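Local coordinates for RND efflux system, outer membrane lipoprotein, NodT family (Burkholderia mallei, PDB 6U94), which probably serves as the outer-membrane component of an RND-type efflux system, giving exported compounds a way out of the cell, at residues A397-L402 with R428-A433; V331-V336 with T370-F375; L53-L58 with R264-E269; D71-T76 with A148-L153. All coordinates share one frame; numbering follows the deposited sequence.

The four contacts lie in a largely helical chain and none touches another. Contacts 1 and 2 both use helix 362-415, but at distant points: their centres are 41 Å apart. Contact 3 joins the start of helix 56-67 to the loop at 264-269. It is the most central, its centre about 15 Å from the centre of the chain. Contact 4 joins helix 72-86 to helix 146-152, and both its segments fall in the chain between the two segments of contact 3. Contacts 1 and 4 sit on opposite sides of the chain's centre, 48 Å apart between centres. The smallest gap is between contacts 2 and 4, about 12 Å between nearest atoms.

Contact 1. Residues A397-L402 with R428-A433; sequences AMIRDL and RQLFAA
An antiparallel helix hairpin brings Ile399 and Leu402 of helix 362-415 against Leu430 and Ala433 of helix 421-454. The short segments run at 156° to each other. Their axes come within 9.4 Å. The long helices of outer membrane factors pair in this way. No hydrogen bond crosses the contact, and the packing is apolar.

Ala433 is buried and has the central place. Its CB receives three side chains. Met398 brings its CE 3.6 Å from Ala433 CB. The Met398 chain is extended at first and then bends at its last torsion (chi3 73°), which brings the methyl round to the alanine. Ile399 adds its CG1, also 3.6 Å from Ala433 CB. Leu402 adds its CD1, 3.8 Å from Ala433 CB. The CD1 of Ile399 reaches past the methyl to the backbone, 3.4 Å from Ala433 O.

Leu430 packs on the other helix through one branch. Leu430 CD1 lies 3.9 Å from Ile399 CG2, and these two side chains cross at about a right angle. Leu430 CD1 also lies 4.0 Å from Leu402 CB. Toward the solvent side, where Gln429 is exposed, Leu402 CD2 meets the extended Gln429 chain at 3.4 Å from Gln429 OE1. This is a van der Waals contact. The amide nitrogen of Gln429 makes a weak hydrogen bond to Asp425.

The contact lies toward the surface. Ile399 also touches Gln434, next to Ala433, and Leu437, one turn further along helix 421-454. From the far side of that helix, Phe431 packs on Leu186, Ala187 and Thr190 of helix 156-203.

Contact 2. Residues V331-V336 with T370-F375; sequences VAWLFV and TIQDAF
Trp333 lies flat on Gln372 of helix 362-415. Its first torsion (chi1 66°) sets CG between the backbone N and the carbonyl carbon. Beyond CB, the ring atoms CG and CD1 lie over the end of the glutamine. Trp333 CD1 is 3.9 Å from Gln372 CD, and Trp333 NE1 is 3.8 Å from Gln372 CD. The centre of the Trp333 five-membered ring takes a CH-pi contact from Gln372 CG, which sits 3.7 Å from the centroid and almost on the ring normal. Ring and amide planes are 13° apart and stack.

Further out, Trp333 CZ2 is 3.9 Å from Gln372 CB. The tip, Trp333 CH2, is 3.8 Å from Gln372 CA and meets Ile371 CG2 at the ring edge, 4.1 Å away. Trp333 CZ3 turns to Phe375 and lies 3.8 Å from Phe375 CB. The Trp333 six-membered ring and the Phe375 ring meet obliquely, with planes at 58°.

Phe335 CB of its own loop covers the opposite face of the indole, and Leu326 also touches Trp333. The CH-pi contact on the Gln372 face packs the loop between helices 321-326 and 349-352 on the side of the long helix 362-415.

Contact 3. Residues L53-L58 with R264-E269; sequences LADAQL and RALLAE
Leu266 O takes two backbone N-H groups at the tight centre of this contact. Ala54 N donates at 2.9 Å to Leu266 O, from slightly off the carbonyl plane. Asp55 N donates at 3.1 Å to Leu266 O, in that plane and on a lone pair. The Ala54 methyl is close too, with Ala54 CB 3.4 Å from Leu266 O. Leu53 and Leu267 form a single beta bridge. Their side chains lie alongside each other and point the same way, with Leu53 CD2 3.6 Å from Leu267 CD2. Leu58 CD2 reaches the same methyl at a longer distance. The Leu266 side chain runs beside Asp55, and Leu266 CD2 is 3.6 Å from Asp55 CG.

The outer side is looser. Ala54 is exposed there, and Ala268 N is 4.3 Å from Ala54 CB.

Asp55 also takes part in a salt bridge. Arg264 CG lies between the backbone N and the carbonyl carbon (chi1 62°), and the chain then runs extended to NE. This brings Arg264 NH1 within 3.1 Å of Asp55 OD1. Asp55 OD1 lies in the guanidinium plane of Arg264, whereas Arg264 NH1 stands above the plane of the carboxylate. Leu266 CD1 sits over one guanidinium face. Tyr174 and Leu178 of helix 156-203 border this end.

Asp55 is also the N-cap of helix 56-67: its OD2 accepts from Leu58 N at 3.2 Å. One carboxylate thus serves both the helix start and the arginine, and this pairing probably favours its charged form.

Contact 4. Residues D71-T76 with A148-L153; sequences DLRVAT and AQEQYL
The first turn of helix 72-86 faces the end of helix 146-152, where Leu72 and Leu153 have CA atoms 6.7 Å apart. Arg73 and Glu150 are slightly closer, with 6.3 Å between their CA atoms. Asp71 is the N-cap of helix 72-86. Its OD2 accepts from Val74 N at 2.9 Å, and its OD1 takes a weak bond from Arg73 N.

Leu153 is buried and packs with one branch on the helix start: its CD1 is 3.7 Å from Arg73 CA. Leu72 CD1 approaches Leu153 O. The Arg73 chain leaves anti to its own N (chi1 -169°) and later bends at chi3, which sets NE across from Glu150. That salt bridge is long, 3.5 Å from Arg73 NE to Glu150 OE2, and the guanidinium and carboxylate planes are 52° apart. Further back along the arginine chain, Gln149 OE1 lies 3.3 Å from Arg73 CD. The Gln149 amide nitrogen bonds to Leu144 O. Asp71 OD1 stands 4.7 Å from Glu150 OE2, so the arginine probably eases the like charges.

Val141 of helix 132-142 packs on Gln149 and Leu153. Phe138 of that helix touches Thr76. On helix 156-203, Val162 and His163 meet Leu72.

Contact 1. Residues A397-L402 with R428-A433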
loop_
_atom_site.group_PDB
_atom_site.type_symbol
_atom_site.label_atom_id
_atom_site.label_comp_id
_atom_site.label_asym_id
_atom_site.label_seq_id
_atom_site.Cartn_x
_atom_site.Cartn_y
_atom_site.Cartn_z
ATOM N N ALA A 397 -13.981 -17.590 0.487
ATOM C CA ALA A 397 -14.479 -18.962 0.494
ATOM C C ALA A 397 -14.445 -19.548 1.898
ATOM O O ALA A 397 -15.299 -20.371 2.249
ATOM C CB ALA A 397 -13.663 -19.826 -0.468
ATOM N N MET A 398 -13.475 -19.133 2.716
ATOM C CA MET A 398 -13.448 -19.570 4.107
ATOM C C MET A 398 -14.631 -19.003 4.879
ATOM O O MET A 398 -15.285 -19.720 5.648
ATOM C CB MET A 398 -12.127 -19.156 4.757
ATOM C CG MET A 398 -11.678 -20.052 5.898
ATOM S SD MET A 398 -10.056 -19.587 6.538
ATOM C CE MET A 398 -10.457 -18.083 7.417
ATOM N N ILE A 399 -14.932 -17.719 4.671
ATOM C CA ILE A 399 -16.101 -17.105 5.294
ATOM C C ILE A 399 -17.380 -17.765 4.795
ATOM O O ILE A 399 -18.370 -17.859 5.531
ATOM C CB ILE A 399 -16.098 -15.583 5.032
ATOM C CG1 ILE A 399 -14.969 -14.917 5.822
ATOM C CG2 ILE A 399 -17.437 -14.947 5.389
ATOM C CD1 ILE A 399 -14.705 -13.476 5.417
ATOM N N ARG A 400 -17.375 -18.256 3.553
ATOM C CA ARG A 400 -18.557 -18.927 3.020
ATOM C C ARG A 400 -18.820 -20.245 3.744
ATOM O O ARG A 400 -19.975 -20.584 4.023
ATOM C CB ARG A 400 -18.394 -19.161 1.518
ATOM C CG ARG A 400 -19.689 -19.499 0.803
ATOM C CD ARG A 400 -19.487 -19.638 -0.701
ATOM N NE ARG A 400 -18.454 -18.737 -1.207
ATOM C CZ ARG A 400 -17.353 -19.140 -1.833
ATOM N NH1 ARG A 400 -17.147 -20.434 -2.048
ATOM N NH2 ARG A 400 -16.462 -18.252 -2.253
ATOM N N ASP A 401 -17.763 -20.996 4.061
ATOM C CA ASP A 401 -17.932 -22.270 4.753
ATOM C C ASP A 401 -18.242 -22.073 6.233
ATOM O O ASP A 401 -19.076 -22.793 6.793
ATOM C CB ASP A 401 -16.680 -23.132 4.587
ATOM C CG ASP A 401 -16.522 -23.664 3.178
ATOM O OD1 ASP A 401 -17.549 -23.874 2.502
ATOM O OD2 ASP A 401 -15.368 -23.877 2.746
ATOM N N LEU A 402 -17.581 -21.107 6.877
ATOM C CA LEU A 402 -17.836 -20.853 8.293
ATOM C C LEU A 402 -19.255 -20.348 8.516
ATOM O O LEU A 402 -19.886 -20.683 9.524
ATOM C CB LEU A 402 -16.819 -19.854 8.841
ATOM C CG LEU A 402 -15.356 -20.301 8.837
ATOM C CD1 LEU A 402 -14.437 -19.126 9.115
ATOM C CD2 LEU A 402 -15.129 -21.407 9.852
ATOM N N ARG A 428 -16.881 -17.608 16.530
ATOM C CA ARG A 428 -15.596 -16.989 16.835
ATOM C C ARG A 428 -14.643 -17.076 15.649
ATOM O O ARG A 428 -13.879 -16.138 15.386
ATOM C CB ARG A 428 -14.997 -17.651 18.078
ATOM C CG ARG A 428 -13.517 -17.971 17.984
ATOM C CD ARG A 428 -13.054 -18.812 19.164
ATOM N NE ARG A 428 -13.052 -20.241 18.864
ATOM C CZ ARG A 428 -12.563 -21.170 19.678
ATOM N NH1 ARG A 428 -12.038 -20.821 20.844
ATOM N NH2 ARG A 428 -12.597 -22.448 19.329
ATOM N N GLN A 429 -14.680 -18.190 14.912
ATOM C CA GLN A 429 -13.865 -18.298 13.708
ATOM C C GLN A 429 -14.419 -17.435 12.583
ATOM O O GLN A 429 -13.648 -16.888 11.785
ATOM C CB GLN A 429 -13.774 -19.755 13.253
ATOM C CG GLN A 429 -12.945 -20.642 14.157
ATOM C CD GLN A 429 -12.763 -22.033 13.582
ATOM O OE1 GLN A 429 -12.963 -22.253 12.387
ATOM N NE2 GLN A 429 -12.388 -22.983 14.431
ATOM N N LEU A 430 -15.745 -17.306 12.499
ATOM C CA LEU A 430 -16.345 -16.492 11.447
ATOM C C LEU A 430 -15.999 -15.019 11.628
ATOM O O LEU A 430 -15.585 -14.346 10.677
ATOM C CB LEU A 430 -17.861 -16.695 11.433
ATOM C CG LEU A 430 -18.671 -15.821 10.473
ATOM C CD1 LEU A 430 -18.288 -16.100 9.030
ATOM C CD2 LEU A 430 -20.162 -16.036 10.685
ATOM N N PHE A 431 -16.153 -14.504 12.851
ATOM C CA PHE A 431 -15.860 -13.099 13.110
ATOM C C PHE A 431 -14.383 -12.787 12.900
ATOM O O PHE A 431 -14.040 -11.694 12.435
ATOM C CB PHE A 431 -16.297 -12.731 14.530
ATOM C CG PHE A 431 -16.055 -11.297 14.887
ATOM C CD1 PHE A 431 -16.458 -10.280 14.037
ATOM C CD2 PHE A 431 -15.437 -10.961 16.081
ATOM C CE1 PHE A 431 -16.236 -8.953 14.363
ATOM C CE2 PHE A 431 -15.216 -9.635 16.416
ATOM C CZ PHE A 431 -15.616 -8.631 15.556
ATOM N N ALA A 432 -13.497 -13.731 13.221
ATOM C CA ALA A 432 -12.077 -13.514 12.964
ATOM C C ALA A 432 -11.789 -13.485 11.469
ATOM O O ALA A 432 -10.963 -12.690 11.002
ATOM C CB ALA A 432 -11.245 -14.594 13.652
ATOM N N ALA A 433 -12.473 -14.336 10.702
ATOM C CA ALA A 433 -12.243 -14.377 9.263
ATOM C C ALA A 433 -12.815 -13.152 8.565
ATOM O O ALA A 433 -12.253 -12.694 7.562
ATOM C CB ALA A 433 -12.844 -15.652 8.671
#

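Contact 2. Residues V331-V336 with T370-F375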
loop_
_atom_site.group_PDB
_atom_site.type_symbol
_atom_site.label_atom_id
_atom_site.label_comp_id
_atom_site.label_asym_id
_atom_site.label_seq_id
_atom_site.Cartn_x
_atom_site.Cartn_y
_atom_site.Cartn_z
ATOM N N VAL A 331 17.452 -14.656 -8.480
ATOM C CA VAL A 331 18.769 -14.042 -8.306
ATOM C C VAL A 331 18.848 -12.719 -9.059
ATOM O O VAL A 331 17.911 -11.912 -9.028
ATOM C CB VAL A 331 19.910 -14.990 -8.738
ATOM C CG1 VAL A 331 20.883 -15.193 -7.588
ATOM C CG2 VAL A 331 19.382 -16.346 -9.219
ATOM N N ALA A 332 19.970 -12.483 -9.732
ATOM C CA ALA A 332 20.101 -11.298 -10.564
ATOM C C ALA A 332 19.280 -11.452 -11.839
ATOM O O ALA A 332 19.091 -12.558 -12.356
ATOM C CB ALA A 332 21.566 -11.048 -10.906
ATOM N N TRP A 333 18.800 -10.323 -12.357
ATOM C CA TRP A 333 17.865 -10.374 -13.471
ATOM C C TRP A 333 18.577 -10.792 -14.756
ATOM O O TRP A 333 19.804 -10.914 -14.813
ATOM C CB TRP A 333 17.148 -9.032 -13.645
ATOM C CG TRP A 333 18.001 -7.860 -14.063
ATOM C CD1 TRP A 333 19.364 -7.803 -14.122
ATOM C CD2 TRP A 333 17.527 -6.574 -14.477
ATOM N NE1 TRP A 333 19.768 -6.558 -14.548
ATOM C CE2 TRP A 333 18.659 -5.785 -14.775
ATOM C CE3 TRP A 333 16.254 -6.011 -14.627
ATOM C CZ2 TRP A 333 18.556 -4.465 -15.210
ATOM C CZ3 TRP A 333 16.154 -4.699 -15.062
ATOM C CH2 TRP A 333 17.299 -3.942 -15.347
ATOM N N LEU A 334 17.781 -11.016 -15.800
ATOM C CA LEU A 334 18.274 -11.555 -17.061
ATOM C C LEU A 334 18.424 -10.500 -18.152
ATOM O O LEU A 334 18.579 -10.859 -19.322
ATOM C CB LEU A 334 17.351 -12.675 -17.547
ATOM C CG LEU A 334 17.093 -13.819 -16.567
ATOM C CD1 LEU A 334 16.332 -14.936 -17.258
ATOM C CD2 LEU A 334 18.393 -14.336 -15.960
ATOM N N PHE A 335 18.374 -9.217 -17.804
ATOM C CA PHE A 335 18.612 -8.171 -18.790
ATOM C C PHE A 335 20.075 -8.183 -19.213
ATOM O O PHE A 335 20.973 -8.290 -18.373
ATOM C CB PHE A 335 18.232 -6.804 -18.220
ATOM C CG PHE A 335 18.554 -5.657 -19.136
ATOM C CD1 PHE A 335 17.826 -5.456 -20.296
ATOM C CD2 PHE A 335 19.584 -4.778 -18.832
ATOM C CE1 PHE A 335 18.120 -4.402 -21.146
ATOM C CE2 PHE A 335 19.888 -3.719 -19.676
ATOM C CZ PHE A 335 19.156 -3.530 -20.835
ATOM N N VAL A 336 20.313 -8.088 -20.517
ATOM C CA VAL A 336 21.673 -8.108 -21.049
ATOM C C VAL A 336 22.092 -6.698 -21.450
ATOM O O VAL A 336 21.655 -6.189 -22.492
ATOM C CB VAL A 336 21.788 -9.076 -22.235
ATOM C CG1 VAL A 336 23.210 -9.063 -22.798
ATOM C CG2 VAL A 336 21.385 -10.481 -21.808
ATOM N N THR A 370 20.511 1.503 -10.032
ATOM C CA THR A 370 19.253 2.184 -9.748
ATOM C C THR A 370 18.142 1.704 -10.674
ATOM O O THR A 370 16.973 1.669 -10.274
ATOM C CB THR A 370 19.445 3.703 -9.858
ATOM O OG1 THR A 370 20.377 4.137 -8.860
ATOM C CG2 THR A 370 18.126 4.451 -9.665
ATOM N N ILE A 371 18.487 1.308 -11.899
ATOM C CA ILE A 371 17.479 0.811 -12.828
ATOM C C ILE A 371 17.057 -0.608 -12.465
ATOM O O ILE A 371 15.869 -0.947 -12.525
ATOM C CB ILE A 371 18.005 0.902 -14.273
ATOM C CG1 ILE A 371 18.200 2.367 -14.669
ATOM C CG2 ILE A 371 17.062 0.199 -15.247
ATOM C CD1 ILE A 371 18.832 2.544 -16.023
ATOM N N GLN A 372 18.013 -1.461 -12.082
ATOM C CA GLN A 372 17.655 -2.820 -11.684
ATOM C C GLN A 372 16.785 -2.812 -10.434
ATOM O O GLN A 372 15.809 -3.565 -10.345
ATOM C CB GLN A 372 18.906 -3.665 -11.452
ATOM C CG GLN A 372 18.575 -5.120 -11.121
ATOM C CD GLN A 372 19.791 -5.949 -10.766
ATOM O OE1 GLN A 372 20.907 -5.436 -10.683
ATOM N NE2 GLN A 372 19.580 -7.245 -10.550
ATOM N N ASP A 373 17.120 -1.960 -9.460
ATOM C CA ASP A 373 16.302 -1.859 -8.255
ATOM C C ASP A 373 14.918 -1.309 -8.571
ATOM O O ASP A 373 13.928 -1.719 -7.957
ATOM C CB ASP A 373 16.997 -0.985 -7.212
ATOM C CG ASP A 373 18.167 -1.683 -6.554
ATOM O OD1 ASP A 373 18.433 -2.850 -6.904
ATOM O OD2 ASP A 373 18.822 -1.065 -5.688
ATOM N N ALA A 374 14.825 -0.385 -9.529
ATOM C CA ALA A 374 13.526 0.172 -9.889
ATOM C C ALA A 374 12.622 -0.889 -10.507
ATOM O O ALA A 374 11.444 -1.002 -10.145
ATOM C CB ALA A 374 13.703 1.349 -10.846
ATOM N N PHE A 375 13.154 -1.668 -11.455
ATOM C CA PHE A 375 12.368 -2.728 -12.077
ATOM C C PHE A 375 12.003 -3.801 -11.062
ATOM O O PHE A 375 10.851 -4.244 -11.001
ATOM C CB PHE A 375 13.137 -3.340 -13.248
ATOM C CG PHE A 375 12.999 -2.573 -14.530
ATOM C CD1 PHE A 375 13.741 -1.416 -14.745
ATOM C CD2 PHE A 375 12.139 -3.009 -15.524
ATOM C CE1 PHE A 375 13.617 -0.707 -15.930
ATOM C CE2 PHE A 375 12.010 -2.311 -16.708
ATOM C CZ PHE A 375 12.754 -1.152 -16.912
#

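Contact 3. Residues L53-L58 with R264-E269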
loop_
_atom_site.group_PDB
_atom_site.type_symbol
_atom_site.label_atom_id
_atom_site.label_comp_id
_atom_site.label_asym_id
_atom_site.label_seq_id
_atom_site.Cartn_x
_atom_site.Cartn_y
_atom_site.Cartn_z
ATOM N N LEU A 53 -6.516 8.006 -8.870
ATOM C CA LEU A 53 -7.470 8.216 -7.784
ATOM C C LEU A 53 -8.803 8.617 -8.400
ATOM O O LEU A 53 -8.988 9.760 -8.824
ATOM C CB LEU A 53 -6.955 9.274 -6.815
ATOM C CG LEU A 53 -5.549 9.007 -6.272
ATOM C CD1 LEU A 53 -5.180 10.022 -5.212
ATOM C CD2 LEU A 53 -5.448 7.598 -5.717
ATOM N N ALA A 54 -9.739 7.669 -8.455
ATOM C CA ALA A 54 -11.006 7.884 -9.145
ATOM C C ALA A 54 -12.091 8.463 -8.249
ATOM O O ALA A 54 -12.979 9.165 -8.745
ATOM C CB ALA A 54 -11.502 6.570 -9.754
ATOM N N ASP A 55 -12.043 8.189 -6.947
ATOM C CA ASP A 55 -13.093 8.649 -6.045
ATOM C C ASP A 55 -13.065 10.168 -5.924
ATOM O O ASP A 55 -12.007 10.767 -5.705
ATOM C CB ASP A 55 -12.931 8.001 -4.671
ATOM C CG ASP A 55 -14.078 8.321 -3.738
ATOM O OD1 ASP A 55 -15.233 7.987 -4.079
ATOM O OD2 ASP A 55 -13.826 8.902 -2.662
ATOM N N ALA A 56 -14.241 10.789 -6.066
ATOM C CA ALA A 56 -14.320 12.245 -6.049
ATOM C C ALA A 56 -13.876 12.810 -4.707
ATOM O O ALA A 56 -13.144 13.805 -4.655
ATOM C CB ALA A 56 -15.746 12.694 -6.377
ATOM N N GLN A 57 -14.311 12.192 -3.606
ATOM C CA GLN A 57 -13.903 12.669 -2.288
ATOM C C GLN A 57 -12.398 12.526 -2.095
ATOM O O GLN A 57 -11.741 13.432 -1.567
ATOM C CB GLN A 57 -14.657 11.912 -1.195
ATOM C CG GLN A 57 -14.341 12.392 0.208
ATOM C CD GLN A 57 -14.637 13.869 0.395
ATOM O OE1 GLN A 57 -15.794 14.292 0.359
ATOM N NE2 GLN A 57 -13.590 14.665 0.590
ATOM N N LEU A 58 -11.834 11.393 -2.523
ATOM C CA LEU A 58 -10.389 11.205 -2.438
ATOM C C LEU A 58 -9.651 12.240 -3.279
ATOM O O LEU A 58 -8.615 12.768 -2.859
ATOM C CB LEU A 58 -10.020 9.788 -2.876
ATOM C CG LEU A 58 -8.522 9.482 -2.956
ATOM C CD1 LEU A 58 -7.853 9.705 -1.611
ATOM C CD2 LEU A 58 -8.288 8.066 -3.439
ATOM N N ARG A 264 -17.402 -0.671 -3.713
ATOM C CA ARG A 264 -17.267 0.448 -4.633
ATOM C C ARG A 264 -15.800 0.705 -4.960
ATOM O O ARG A 264 -14.906 0.480 -4.140
ATOM C CB ARG A 264 -17.911 1.705 -4.047
ATOM C CG ARG A 264 -17.292 2.190 -2.746
ATOM C CD ARG A 264 -18.166 3.259 -2.112
ATOM N NE ARG A 264 -17.443 4.070 -1.138
ATOM C CZ ARG A 264 -16.764 5.172 -1.445
ATOM N NH1 ARG A 264 -16.710 5.588 -2.703
ATOM N NH2 ARG A 264 -16.137 5.855 -0.497
ATOM N N ALA A 265 -15.558 1.170 -6.183
ATOM C CA ALA A 265 -14.205 1.364 -6.687
ATOM C C ALA A 265 -13.756 2.796 -6.422
ATOM O O ALA A 265 -14.406 3.747 -6.867
ATOM C CB ALA A 265 -14.134 1.049 -8.181
ATOM N N LEU A 266 -12.648 2.943 -5.697
ATOM C CA LEU A 266 -12.031 4.243 -5.470
ATOM C C LEU A 266 -10.745 4.443 -6.254
ATOM O O LEU A 266 -10.446 5.573 -6.642
ATOM C CB LEU A 266 -11.740 4.447 -3.978
ATOM C CG LEU A 266 -12.955 4.564 -3.053
ATOM C CD1 LEU A 266 -13.352 3.207 -2.490
ATOM C CD2 LEU A 266 -12.678 5.556 -1.937
ATOM N N LEU A 267 -9.984 3.380 -6.491
ATOM C CA LEU A 267 -8.803 3.425 -7.337
ATOM C C LEU A 267 -9.137 2.881 -8.719
ATOM O O LEU A 267 -9.960 1.975 -8.868
ATOM C CB LEU A 267 -7.656 2.613 -6.730
ATOM C CG LEU A 267 -7.226 2.950 -5.303
ATOM C CD1 LEU A 267 -5.975 2.169 -4.930
ATOM C CD2 LEU A 267 -6.997 4.446 -5.158
ATOM N N ALA A 268 -8.494 3.448 -9.733
ATOM C CA ALA A 268 -8.601 2.911 -11.076
ATOM C C ALA A 268 -7.578 1.801 -11.272
ATOM O O ALA A 268 -6.486 1.824 -10.696
ATOM C CB ALA A 268 -8.396 4.011 -12.119
ATOM N N GLU A 269 -7.948 0.814 -12.081
ATOM C CA GLU A 269 -7.044 -0.288 -12.366
ATOM C C GLU A 269 -5.926 0.167 -13.298
ATOM O O GLU A 269 -6.111 1.037 -14.152
ATOM C CB GLU A 269 -7.808 -1.458 -12.988
ATOM C CG GLU A 269 -6.988 -2.729 -13.143
ATOM C CD GLU A 269 -6.327 -3.153 -11.847
ATOM O OE1 GLU A 269 -5.146 -2.797 -11.631
ATOM O OE2 GLU A 269 -6.993 -3.834 -11.038
#

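Contact 4. Residues D71-T76 with A148-L153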
loop_
_atom_site.group_PDB
_atom_site.type_symbol
_atom_site.label_atom_id
_atom_site.label_comp_id
_atom_site.label_asym_id
_atom_site.label_seq_id
_atom_site.Cartn_x
_atom_site.Cartn_y
_atom_site.Cartn_z
ATOM N N ASP A 71 5.828 24.752 2.929
ATOM C CA ASP A 71 6.971 24.419 2.100
ATOM C C ASP A 71 7.231 22.914 2.163
ATOM O O ASP A 71 6.684 22.195 3.004
ATOM C CB ASP A 71 8.196 25.233 2.526
ATOM C CG ASP A 71 9.013 24.557 3.609
ATOM O OD1 ASP A 71 10.252 24.505 3.466
ATOM O OD2 ASP A 71 8.422 24.075 4.595
ATOM N N LEU A 72 8.067 22.431 1.241
ATOM C CA LEU A 72 8.266 20.990 1.126
ATOM C C LEU A 72 8.938 20.409 2.361
ATOM O O LEU A 72 8.700 19.245 2.704
ATOM C CB LEU A 72 9.077 20.659 -0.125
ATOM C CG LEU A 72 8.324 20.841 -1.442
ATOM C CD1 LEU A 72 9.053 20.134 -2.569
ATOM C CD2 LEU A 72 6.887 20.348 -1.328
ATOM N N ARG A 73 9.771 21.197 3.045
ATOM C CA ARG A 73 10.380 20.706 4.278
ATOM C C ARG A 73 9.320 20.428 5.338
ATOM O O ARG A 73 9.392 19.419 6.050
ATOM C CB ARG A 73 11.410 21.707 4.799
ATOM C CG ARG A 73 12.281 21.162 5.919
ATOM C CD ARG A 73 13.287 22.197 6.414
ATOM N NE ARG A 73 12.632 23.371 6.981
ATOM C CZ ARG A 73 12.059 23.400 8.182
ATOM N NH1 ARG A 73 12.052 22.314 8.948
ATOM N NH2 ARG A 73 11.485 24.514 8.616
ATOM N N VAL A 74 8.321 21.306 5.448
ATOM C CA VAL A 74 7.237 21.082 6.398
ATOM C C VAL A 74 6.347 19.935 5.932
ATOM O O VAL A 74 5.890 19.119 6.743
ATOM C CB VAL A 74 6.439 22.381 6.609
ATOM C CG1 VAL A 74 5.111 22.098 7.298
ATOM C CG2 VAL A 74 7.255 23.372 7.427
ATOM N N ALA A 75 6.092 19.850 4.623
ATOM C CA ALA A 75 5.323 18.730 4.093
ATOM C C ALA A 75 5.990 17.404 4.430
ATOM O O ALA A 75 5.314 16.434 4.796
ATOM C CB ALA A 75 5.151 18.876 2.581
ATOM N N THR A 76 7.321 17.350 4.325
ATOM C CA THR A 76 8.058 16.161 4.741
ATOM C C THR A 76 7.835 15.861 6.220
ATOM O O THR A 76 7.676 14.697 6.610
ATOM C CB THR A 76 9.547 16.345 4.435
ATOM O OG1 THR A 76 9.773 16.146 3.033
ATOM C CG2 THR A 76 10.402 15.365 5.231
ATOM N N ALA A 148 20.181 23.442 4.307
ATOM C CA ALA A 148 20.518 22.434 3.308
ATOM C C ALA A 148 19.281 21.681 2.836
ATOM O O ALA A 148 19.166 21.350 1.649
ATOM C CB ALA A 148 21.556 21.466 3.872
ATOM N N GLN A 149 18.342 21.405 3.748
ATOM C CA GLN A 149 17.115 20.706 3.369
ATOM C C GLN A 149 16.309 21.526 2.372
ATOM O O GLN A 149 15.868 21.010 1.338
ATOM C CB GLN A 149 16.275 20.391 4.609
ATOM C CG GLN A 149 16.853 19.305 5.498
ATOM C CD GLN A 149 16.117 19.176 6.820
ATOM O OE1 GLN A 149 14.914 19.418 6.900
ATOM N NE2 GLN A 149 16.843 18.796 7.865
ATOM N N GLU A 150 16.114 22.816 2.662
ATOM C CA GLU A 150 15.350 23.668 1.759
ATOM C C GLU A 150 15.995 23.747 0.382
ATOM O O GLU A 150 15.291 23.851 -0.629
ATOM C CB GLU A 150 15.194 25.062 2.368
ATOM C CG GLU A 150 14.339 25.073 3.631
ATOM C CD GLU A 150 14.681 26.216 4.570
ATOM O OE1 GLU A 150 15.576 27.020 4.235
ATOM O OE2 GLU A 150 14.054 26.304 5.648
ATOM N N GLN A 151 17.326 23.675 0.317
ATOM C CA GLN A 151 18.016 23.725 -0.967
ATOM C C GLN A 151 17.963 22.382 -1.685
ATOM O O GLN A 151 17.739 22.334 -2.900
ATOM C CB GLN A 151 19.465 24.175 -0.765
ATOM C CG GLN A 151 20.292 24.221 -2.033
ATOM C CD GLN A 151 21.687 24.764 -1.788
ATOM O OE1 GLN A 151 22.654 24.006 -1.705
ATOM N NE2 GLN A 151 21.796 26.082 -1.663
ATOM N N TYR A 152 18.166 21.284 -0.955
ATOM C CA TYR A 152 18.057 19.960 -1.564
ATOM C C TYR A 152 16.656 19.718 -2.110
ATOM O O TYR A 152 16.490 19.121 -3.180
ATOM C CB TYR A 152 18.429 18.880 -0.545
ATOM C CG TYR A 152 18.131 17.460 -0.994
ATOM C CD1 TYR A 152 19.001 16.777 -1.834
ATOM C CD2 TYR A 152 16.985 16.798 -0.562
ATOM C CE1 TYR A 152 18.735 15.482 -2.239
ATOM C CE2 TYR A 152 16.712 15.506 -0.963
ATOM C CZ TYR A 152 17.589 14.853 -1.801
ATOM O OH TYR A 152 17.319 13.563 -2.201
ATOM N N LEU A 153 15.636 20.191 -1.396
ATOM C CA LEU A 153 14.249 19.946 -1.766
ATOM C C LEU A 153 13.748 20.875 -2.863
ATOM O O LEU A 153 12.610 20.712 -3.314
ATOM C CB LEU A 153 13.350 20.067 -0.532
ATOM C CG LEU A 153 13.565 18.989 0.531
ATOM C CD1 LEU A 153 12.746 19.279 1.778
ATOM C CD2 LEU A 153 13.227 17.615 -0.028
#